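Local coordinates for alpha-catenin-like protein hmp-1 (Caenorhabditis elegans, PDB 5H5M) that belongs to a core cadherin-catenin complex at adherens junctions, binds beta-catenin and actin filaments, and is required for cell migration in body enclosure and cell shape change in elongation, at residues A23-G28 and E75-Y80; E56-K61 and I115-S120; A190-Q195 and E214-A219. All blocks are in the same frame, centred on the assembly; numbering follows the deposited sequence.

Contact 1: A23-G28 and E75-Y80; sequences AHYRRG and ELLTEY
Tyr25 sets one ring face against Tyr80 and brings its hydroxyl end to Leu77, where the turn before helix 27-49 packs on the C-terminal end of helix 56-80 in this helical bundle. CG anti to the backbone N (chi1 -179°) points the ring toward that helix. Its CB lies 4.0 Å from Tyr80 CD1, and CD1 of the ring comes within 3.7 Å of Tyr80 CG. The middle of the ring is covered on one face by Tyr80 CB, 3.6 Å from the Tyr25 ring centroid and almost on the normal, a CH-pi contact. The two rings are nearly parallel (5°) but slid apart, with little overlap. Further out, Tyr25 CE1 meets Leu77 CD2 at 3.9 Å, and the same methyl lies 3.5 Å from Tyr25 OH. That hydroxyl is hydrogen-bonded to Glu81 OE2, while Tyr80 OH bonds to the backbone O of Ile18 and N of Ile20. Were Tyr25 replaced by an alanine, Tyr80 CB and the Leu77 methyl would probably lose their cover and Glu81 its hydroxyl partner. Cohesion between the segments thus comes from CH-pi and apolar contact, with both phenol hydroxyls bonded outside them.

Contact 2: E56-K61 and I115-S120; sequences ENRKQK and IVDHIS
Arg58 and Asp117 form a salt bridge between helices 56-80 and 92-122 of the M domain, an all-helical part of a vinculin/alpha-catenin family protein built from four-helix bundles. The backbones stay well apart, with the CA atoms of Arg58 and Asp117 9.2 Å from each other, and the gap is spanned by these two side chains. In Arg58, CG anti to the backbone N and a roughly extended chi2 bring CD to 3.1 Å from Asp117 OD1; the bend at chi3 (-93°) then turns the guanidinium to set NH1 against the carboxylate.

The tight side is that of Asp117, a buried residue. Its OD2 is hydrogen-bonded to His247 of helix 237-260, and Val243 of that helix packs on its side chain, so the carboxylate is held from two helices. The arginine's positive charge probably helps to stabilise a charged carboxylate in this buried place. The looser side is the surface of helix 56-80, where Glu56, Asn57 and Gln60 are exposed and bond along their own helix: Gln60 NE2 donates to Glu56 OE2 at 2.9 Å, whereas the link from Lys61 NZ to Asn57 OD1 is weak. Across the contact, Arg58 NH1 donates in the guanidinium plane to the syn side of Asp117 OD1, though 21° out of the carboxylate plane, at 2.7 Å and with an N-H...O angle of 164°.

Contact 3: A190-Q195 and E214-A219; sequences APQVAQ and ETYKNA
A chi1 of -86° swings the Tyr216 ring over to helix 173-202, while Gln192 has its CG anti to the carbonyl carbon (chi1 -57°) and an extended chain beyond it, which brings the amide oxygen OE1 to the edge of the ring. The two side chains cross at about a right angle, and the amide plane stands 83° from the ring. Gln192 CB makes the nearest approach, 3.6 Å from Tyr216 CE1. Farther along the glutamine, OE1 lies in the ring plane, 3.8 Å from Tyr216 CE1; it is 4.0 Å from Tyr216 OH without a hydrogen bond. The backbone oxygen of Gln192 sits over one face of the ring, offset toward the rim.

Val193 meets the inner end of the same ring. Its CG2 methyl touches Tyr216 CD1 at 4.0 Å, close to the ring plane, and the two side chains slide past each other in opposite directions. Here the helices come near, with the CA atoms of Val193 and Tyr216 5.7 Å apart. The contact therefore grades from buried Val193 to exposed Gln192, with the aromatic ring bridging both. It pairs the successive helices 173-202 and 207-233 as an antiparallel hairpin in the M domain. Tyr216 also touches Leu189 and Ala196 along helix 173-202, while Val193 packs against Phe152 of helix 142-166 and Leu130 of helix 128-137.

Overall arrangement
After helix 6-17 the chain passes residues 23-28, enters helix 27-49 and returns along helix 56-80, whose far end closes contact 1. Contact 2 opens near the start of helix 56-80, before contact 1 has closed, and closes on helix 92-122, so the two cross along the sequence. Together they tie the two ends of helix 56-80 to the turn before helix 27-49 and to helix 92-122, with centres about 35 Å apart. Contact 3 follows in series and closes a much shorter loop, joining helices 173-202 and 207-233. Its centre is about 58 Å from that of contact 1, on the opposite side of the chain's centre; the centre of contact 2 is about 8 Å from the chain's centre.

Contact 1: A23-G28 and E75-Y80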
loop_
_atom_site.group_PDB
_atom_site.type_symbol
_atom_site.label_atom_id
_atom_site.label_comp_id
_atom_site.label_asym_id
_atom_site.label_seq_id
_atom_site.Cartn_x
_atom_site.Cartn_y
_atom_site.Cartn_z
ATOM N N ALA A 23 -3.639 32.554 -28.680
ATOM C CA ALA A 23 -4.007 33.957 -28.833
ATOM C C ALA A 23 -4.472 34.565 -27.512
ATOM O O ALA A 23 -4.457 35.784 -27.344
ATOM C CB ALA A 23 -5.090 34.108 -29.891
ATOM N N HIS A 24 -4.880 33.713 -26.574
ATOM C CA HIS A 24 -5.388 34.173 -25.283
ATOM C C HIS A 24 -4.301 34.306 -24.219
ATOM O O HIS A 24 -4.497 34.994 -23.217
ATOM C CB HIS A 24 -6.476 33.227 -24.765
ATOM C CG HIS A 24 -7.777 33.340 -25.494
ATOM N ND1 HIS A 24 -8.908 32.653 -25.106
ATOM C CD2 HIS A 24 -8.132 34.058 -26.585
ATOM C CE1 HIS A 24 -9.901 32.944 -25.926
ATOM N NE2 HIS A 24 -9.456 33.795 -26.834
ATOM N N TYR A 25 -3.169 33.640 -24.429
ATOM C CA TYR A 25 -2.098 33.624 -23.437
ATOM C C TYR A 25 -1.597 35.028 -23.103
ATOM O O TYR A 25 -1.299 35.825 -23.993
ATOM C CB TYR A 25 -0.928 32.762 -23.917
ATOM C CG TYR A 25 0.210 32.678 -22.920
ATOM C CD1 TYR A 25 0.237 31.682 -21.948
ATOM C CD2 TYR A 25 1.253 33.597 -22.945
ATOM C CE1 TYR A 25 1.272 31.605 -21.035
ATOM C CE2 TYR A 25 2.285 33.529 -22.035
ATOM C CZ TYR A 25 2.293 32.530 -21.084
ATOM O OH TYR A 25 3.328 32.461 -20.180
ATOM N N ARG A 26 -1.511 35.318 -21.808
ATOM C CA ARG A 26 -0.990 36.591 -21.325
ATOM C C ARG A 26 0.092 36.342 -20.279
ATOM O O ARG A 26 -0.182 35.777 -19.221
ATOM C CB ARG A 26 -2.112 37.446 -20.734
ATOM C CG ARG A 26 -3.327 37.596 -21.631
ATOM C CD ARG A 26 -4.542 38.032 -20.831
ATOM N NE ARG A 26 -4.391 39.380 -20.296
ATOM C CZ ARG A 26 -5.184 39.906 -19.369
ATOM N NH1 ARG A 26 -6.180 39.191 -18.864
ATOM N NH2 ARG A 26 -4.978 41.146 -18.943
ATOM N N ARG A 27 1.316 36.772 -20.581
ATOM C CA ARG A 27 2.468 36.509 -19.722
ATOM C C ARG A 27 2.264 36.968 -18.278
ATOM O O ARG A 27 2.563 36.233 -17.340
ATOM C CB ARG A 27 3.722 37.182 -20.291
ATOM C CG ARG A 27 4.918 37.100 -19.359
ATOM C CD ARG A 27 6.142 37.797 -19.919
ATOM N NE ARG A 27 7.222 37.822 -18.935
ATOM C CZ ARG A 27 8.092 36.834 -18.755
ATOM N NH1 ARG A 27 8.020 35.739 -19.499
ATOM N NH2 ARG A 27 9.039 36.942 -17.833
ATOM N N GLY A 28 1.745 38.177 -18.104
ATOM C CA GLY A 28 1.607 38.754 -16.779
ATOM C C GLY A 28 0.530 38.134 -15.908
ATOM O O GLY A 28 0.422 38.459 -14.724
ATOM N N GLU A 75 9.545 25.350 -20.631
ATOM C CA GLU A 75 9.695 25.267 -22.083
ATOM C C GLU A 75 8.387 25.597 -22.787
ATOM O O GLU A 75 8.383 26.318 -23.787
ATOM C CB GLU A 75 10.187 23.879 -22.502
ATOM C CG GLU A 75 11.588 23.550 -22.008
ATOM C CD GLU A 75 11.982 22.109 -22.271
ATOM O OE1 GLU A 75 11.158 21.354 -22.830
ATOM O OE2 GLU A 75 13.118 21.731 -21.912
ATOM N N LEU A 76 7.282 25.073 -22.261
ATOM C CA LEU A 76 5.958 25.364 -22.804
ATOM C C LEU A 76 5.643 26.855 -22.729
ATOM O O LEU A 76 5.145 27.439 -23.693
ATOM C CB LEU A 76 4.882 24.562 -22.067
ATOM C CG LEU A 76 3.420 24.874 -22.417
ATOM C CD1 LEU A 76 3.140 24.666 -23.899
ATOM C CD2 LEU A 76 2.467 24.031 -21.569
ATOM N N LEU A 77 5.937 27.467 -21.584
ATOM C CA LEU A 77 5.696 28.897 -21.389
ATOM C C LEU A 77 6.548 29.728 -22.339
ATOM O O LEU A 77 6.123 30.790 -22.799
ATOM C CB LEU A 77 5.978 29.304 -19.940
ATOM C CG LEU A 77 5.049 28.732 -18.866
ATOM C CD1 LEU A 77 5.484 29.184 -17.477
ATOM C CD2 LEU A 77 3.606 29.128 -19.138
ATOM N N THR A 78 7.752 29.241 -22.627
ATOM C CA THR A 78 8.638 29.903 -23.577
ATOM C C THR A 78 8.022 29.886 -24.976
ATOM O O THR A 78 8.118 30.865 -25.716
ATOM C CB THR A 78 10.035 29.240 -23.616
ATOM O OG1 THR A 78 10.645 29.334 -22.323
ATOM C CG2 THR A 78 10.932 29.921 -24.633
ATOM N N GLU A 79 7.372 28.776 -25.323
ATOM C CA GLU A 79 6.735 28.639 -26.628
ATOM C C GLU A 79 5.451 29.461 -26.731
ATOM O O GLU A 79 5.157 30.027 -27.786
ATOM C CB GLU A 79 6.438 27.170 -26.935
ATOM C CG GLU A 79 7.672 26.281 -27.073
ATOM C CD GLU A 79 8.499 26.580 -28.314
ATOM O OE1 GLU A 79 8.104 27.453 -29.117
ATOM O OE2 GLU A 79 9.550 25.927 -28.494
ATOM N N TYR A 80 4.690 29.526 -25.641
ATOM C CA TYR A 80 3.494 30.367 -25.605
ATOM C C TYR A 80 3.842 31.832 -25.855
ATOM O O TYR A 80 3.067 32.572 -26.458
ATOM C CB TYR A 80 2.771 30.236 -24.264
ATOM C CG TYR A 80 1.677 29.187 -24.231
ATOM C CD1 TYR A 80 0.568 29.288 -25.060
ATOM C CD2 TYR A 80 1.741 28.117 -23.347
ATOM C CE1 TYR A 80 -0.439 28.340 -25.027
ATOM C CE2 TYR A 80 0.738 27.164 -23.305
ATOM C CZ TYR A 80 -0.349 27.281 -24.147
ATOM O OH TYR A 80 -1.348 26.337 -24.109
#

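Contact 2: E56-K61 and I115-S120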
loop_
_atom_site.group_PDB
_atom_site.type_symbol
_atom_site.label_atom_id
_atom_site.label_comp_id
_atom_site.label_asym_id
_atom_site.label_seq_id
_atom_site.Cartn_x
_atom_site.Cartn_y
_atom_site.Cartn_z
ATOM N N GLU A 56 12.742 4.654 -0.400
ATOM C CA GLU A 56 13.770 5.516 -0.978
ATOM C C GLU A 56 13.707 5.624 -2.499
ATOM O O GLU A 56 13.800 6.719 -3.051
ATOM C CB GLU A 56 15.159 5.024 -0.562
ATOM C CG GLU A 56 16.310 5.828 -1.152
ATOM C CD GLU A 56 16.337 7.269 -0.669
ATOM O OE1 GLU A 56 15.728 7.568 0.381
ATOM O OE2 GLU A 56 16.971 8.107 -1.345
ATOM N N ASN A 57 13.555 4.492 -3.173
ATOM C CA ASN A 57 13.589 4.470 -4.628
ATOM C C ASN A 57 12.376 5.166 -5.249
ATOM O O ASN A 57 12.490 5.800 -6.295
ATOM C CB ASN A 57 13.708 3.027 -5.124
ATOM C CG ASN A 57 13.465 2.895 -6.618
ATOM O OD1 ASN A 57 12.334 2.692 -7.059
ATOM N ND2 ASN A 57 14.527 3.028 -7.405
ATOM N N ARG A 58 11.223 5.070 -4.593
ATOM C CA ARG A 58 10.030 5.751 -5.082
ATOM C C ARG A 58 10.102 7.239 -4.743
ATOM O O ARG A 58 9.585 8.083 -5.473
ATOM C CB ARG A 58 8.760 5.122 -4.498
ATOM C CG ARG A 58 7.490 5.515 -5.242
ATOM C CD ARG A 58 6.420 4.437 -5.151
ATOM N NE ARG A 58 6.473 3.505 -6.273
ATOM C CZ ARG A 58 6.467 2.182 -6.153
ATOM N NH1 ARG A 58 6.405 1.619 -4.955
ATOM N NH2 ARG A 58 6.517 1.419 -7.235
ATOM N N LYS A 59 10.755 7.544 -3.627
ATOM C CA LYS A 59 11.010 8.917 -3.213
ATOM C C LYS A 59 11.803 9.683 -4.271
ATOM O O LYS A 59 11.475 10.819 -4.603
ATOM C CB LYS A 59 11.761 8.925 -1.879
ATOM C CG LYS A 59 12.207 10.286 -1.389
ATOM C CD LYS A 59 13.154 10.131 -0.203
ATOM C CE LYS A 59 13.470 11.467 0.446
ATOM N NZ LYS A 59 14.012 12.446 -0.536
ATOM N N GLN A 60 12.842 9.053 -4.807
ATOM C CA GLN A 60 13.704 9.719 -5.776
ATOM C C GLN A 60 13.025 9.888 -7.134
ATOM O O GLN A 60 13.305 10.846 -7.852
ATOM C CB GLN A 60 15.023 8.957 -5.935
ATOM C CG GLN A 60 15.954 9.016 -4.712
ATOM C CD GLN A 60 16.191 10.430 -4.164
ATOM O OE1 GLN A 60 16.022 11.433 -4.864
ATOM N NE2 GLN A 60 16.591 10.503 -2.898
ATOM N N LYS A 61 12.133 8.966 -7.487
ATOM C CA LYS A 61 11.401 9.086 -8.742
ATOM C C LYS A 61 10.467 10.289 -8.696
ATOM O O LYS A 61 10.338 11.029 -9.675
ATOM C CB LYS A 61 10.608 7.812 -9.043
ATOM C CG LYS A 61 11.470 6.643 -9.483
ATOM C CD LYS A 61 10.627 5.430 -9.838
ATOM C CE LYS A 61 10.395 4.555 -8.617
ATOM N NZ LYS A 61 10.028 3.157 -8.972
ATOM N N ILE A 115 1.388 5.811 -2.298
ATOM C CA ILE A 115 0.278 5.561 -1.387
ATOM C C ILE A 115 0.007 4.055 -1.292
ATOM O O ILE A 115 -0.240 3.526 -0.207
ATOM C CB ILE A 115 -0.998 6.325 -1.832
ATOM C CG1 ILE A 115 -1.110 7.663 -1.090
ATOM C CG2 ILE A 115 -2.253 5.509 -1.573
ATOM C CD1 ILE A 115 0.090 8.581 -1.249
ATOM N N VAL A 116 0.082 3.365 -2.425
ATOM C CA VAL A 116 -0.129 1.920 -2.441
ATOM C C VAL A 116 0.975 1.203 -1.658
ATOM O O VAL A 116 0.720 0.175 -1.028
ATOM C CB VAL A 116 -0.206 1.378 -3.881
ATOM C CG1 VAL A 116 -0.370 -0.129 -3.885
ATOM C CG2 VAL A 116 -1.365 2.028 -4.616
ATOM N N ASP A 117 2.188 1.758 -1.677
ATOM C CA ASP A 117 3.272 1.266 -0.823
ATOM C C ASP A 117 2.830 1.174 0.633
ATOM O O ASP A 117 3.064 0.171 1.306
ATOM C CB ASP A 117 4.502 2.172 -0.900
ATOM C CG ASP A 117 5.388 1.868 -2.083
ATOM O OD1 ASP A 117 6.024 2.814 -2.587
ATOM O OD2 ASP A 117 5.461 0.695 -2.507
ATOM N N HIS A 118 2.201 2.246 1.103
ATOM C CA HIS A 118 1.733 2.333 2.476
ATOM C C HIS A 118 0.573 1.375 2.732
ATOM O O HIS A 118 0.541 0.695 3.755
ATOM C CB HIS A 118 1.323 3.773 2.802
ATOM C CG HIS A 118 2.476 4.730 2.862
ATOM N ND1 HIS A 118 3.123 5.185 1.732
ATOM C CD2 HIS A 118 3.101 5.306 3.913
ATOM C CE1 HIS A 118 4.099 6.003 2.088
ATOM N NE2 HIS A 118 4.108 6.095 3.405
ATOM N N ILE A 119 -0.369 1.319 1.795
ATOM C CA ILE A 119 -1.521 0.426 1.905
ATOM C C ILE A 119 -1.081 -1.035 1.903
ATOM O O ILE A 119 -1.615 -1.859 2.653
ATOM C CB ILE A 119 -2.526 0.662 0.760
ATOM C CG1 ILE A 119 -3.099 2.080 0.849
ATOM C CG2 ILE A 119 -3.651 -0.365 0.799
ATOM C CD1 ILE A 119 -4.131 2.395 -0.209
ATOM N N SER A 120 -0.094 -1.344 1.066
ATOM C CA SER A 120 0.448 -2.695 0.981
ATOM C C SER A 120 1.025 -3.140 2.324
ATOM O O SER A 120 0.739 -4.242 2.789
ATOM C CB SER A 120 1.518 -2.775 -0.115
ATOM O OG SER A 120 2.066 -4.080 -0.218
#

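Contact 3: A190-Q195 and E214-A219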
loop_
_atom_site.group_PDB
_atom_site.type_symbol
_atom_site.label_atom_id
_atom_site.label_comp_id
_atom_site.label_asym_id
_atom_site.label_seq_id
_atom_site.Cartn_x
_atom_site.Cartn_y
_atom_site.Cartn_z
ATOM N N ALA A 190 -9.302 2.627 19.124
ATOM C CA ALA A 190 -8.060 1.894 19.382
ATOM C C ALA A 190 -7.574 1.907 20.845
ATOM O O ALA A 190 -7.258 0.851 21.388
ATOM C CB ALA A 190 -6.950 2.416 18.462
ATOM N N PRO A 191 -7.500 3.089 21.487
ATOM C CA PRO A 191 -7.004 3.035 22.870
ATOM C C PRO A 191 -8.004 2.377 23.819
ATOM O O PRO A 191 -7.618 1.877 24.878
ATOM C CB PRO A 191 -6.800 4.511 23.240
ATOM C CG PRO A 191 -6.902 5.279 21.952
ATOM C CD PRO A 191 -7.789 4.472 21.066
ATOM N N GLN A 192 -9.277 2.386 23.440
ATOM C CA GLN A 192 -10.316 1.768 24.252
ATOM C C GLN A 192 -10.264 0.253 24.114
ATOM O O GLN A 192 -10.473 -0.473 25.088
ATOM C CB GLN A 192 -11.695 2.296 23.854
ATOM C CG GLN A 192 -11.817 3.806 23.943
ATOM C CD GLN A 192 -13.149 4.319 23.428
ATOM O OE1 GLN A 192 -13.978 3.550 22.943
ATOM N NE2 GLN A 192 -13.360 5.625 23.530
ATOM N N VAL A 193 -9.987 -0.216 22.900
ATOM C CA VAL A 193 -9.802 -1.642 22.649
ATOM C C VAL A 193 -8.629 -2.164 23.471
ATOM O O VAL A 193 -8.717 -3.219 24.096
ATOM C CB VAL A 193 -9.555 -1.936 21.154
ATOM C CG1 VAL A 193 -9.174 -3.400 20.950
ATOM C CG2 VAL A 193 -10.780 -1.585 20.331
ATOM N N ALA A 194 -7.536 -1.406 23.478
ATOM C CA ALA A 194 -6.356 -1.762 24.260
ATOM C C ALA A 194 -6.693 -1.894 25.745
ATOM O O ALA A 194 -6.355 -2.892 26.376
ATOM C CB ALA A 194 -5.254 -0.733 24.058
ATOM N N GLN A 195 -7.369 -0.886 26.288
ATOM C CA GLN A 195 -7.743 -0.880 27.699
ATOM C C GLN A 195 -8.699 -2.016 28.061
ATOM O O GLN A 195 -8.633 -2.554 29.165
ATOM C CB GLN A 195 -8.370 0.464 28.077
ATOM C CG GLN A 195 -7.389 1.623 28.059
ATOM C CD GLN A 195 -6.181 1.378 28.946
ATOM O OE1 GLN A 195 -6.303 0.863 30.058
ATOM N NE2 GLN A 195 -5.004 1.742 28.455
ATOM N N GLU A 214 -14.950 -8.879 23.659
ATOM C CA GLU A 214 -15.511 -9.354 22.402
ATOM C C GLU A 214 -16.356 -8.280 21.727
ATOM O O GLU A 214 -16.386 -8.186 20.499
ATOM C CB GLU A 214 -16.341 -10.621 22.634
ATOM C CG GLU A 214 -16.237 -11.652 21.511
ATOM C CD GLU A 214 -14.883 -12.351 21.461
ATOM O OE1 GLU A 214 -13.997 -12.034 22.286
ATOM O OE2 GLU A 214 -14.705 -13.225 20.588
ATOM N N THR A 215 -17.039 -7.471 22.530
ATOM C CA THR A 215 -17.808 -6.351 22.002
ATOM C C THR A 215 -16.882 -5.362 21.292
ATOM O O THR A 215 -17.171 -4.908 20.182
ATOM C CB THR A 215 -18.595 -5.632 23.117
ATOM O OG1 THR A 215 -19.646 -6.486 23.583
ATOM C CG2 THR A 215 -19.202 -4.333 22.601
ATOM N N TYR A 216 -15.763 -5.044 21.935
ATOM C CA TYR A 216 -14.769 -4.146 21.355
ATOM C C TYR A 216 -14.071 -4.770 20.159
ATOM O O TYR A 216 -13.787 -4.088 19.172
ATOM C CB TYR A 216 -13.735 -3.736 22.409
ATOM C CG TYR A 216 -14.177 -2.543 23.214
ATOM C CD1 TYR A 216 -13.895 -1.253 22.787
ATOM C CD2 TYR A 216 -14.903 -2.702 24.388
ATOM C CE1 TYR A 216 -14.309 -0.154 23.514
ATOM C CE2 TYR A 216 -15.324 -1.610 25.120
ATOM C CZ TYR A 216 -15.024 -0.339 24.677
ATOM O OH TYR A 216 -15.438 0.752 25.401
ATOM N N LYS A 217 -13.789 -6.064 20.258
ATOM C CA LYS A 217 -13.147 -6.801 19.175
ATOM C C LYS A 217 -13.961 -6.722 17.892
ATOM O O LYS A 217 -13.431 -6.401 16.830
ATOM C CB LYS A 217 -12.947 -8.262 19.574
ATOM C CG LYS A 217 -12.546 -9.175 18.428
ATOM C CD LYS A 217 -12.816 -10.628 18.791
ATOM C CE LYS A 217 -12.529 -11.560 17.629
ATOM N NZ LYS A 217 -12.795 -12.981 17.992
ATOM N N ASN A 218 -15.253 -7.005 18.000
ATOM C CA ASN A 218 -16.128 -7.035 16.837
ATOM C C ASN A 218 -16.362 -5.650 16.239
ATOM O O ASN A 218 -16.414 -5.499 15.019
ATOM C CB ASN A 218 -17.461 -7.689 17.203
ATOM C CG ASN A 218 -17.310 -9.163 17.528
ATOM O OD1 ASN A 218 -16.498 -9.863 16.921
ATOM N ND2 ASN A 218 -18.082 -9.640 18.496
ATOM N N ALA A 219 -16.496 -4.642 17.097
ATOM C CA ALA A 219 -16.657 -3.272 16.628
ATOM C C ALA A 219 -15.416 -2.834 15.858
ATOM O O ALA A 219 -15.514 -2.153 14.837
ATOM C CB ALA A 219 -16.926 -2.331 17.790
#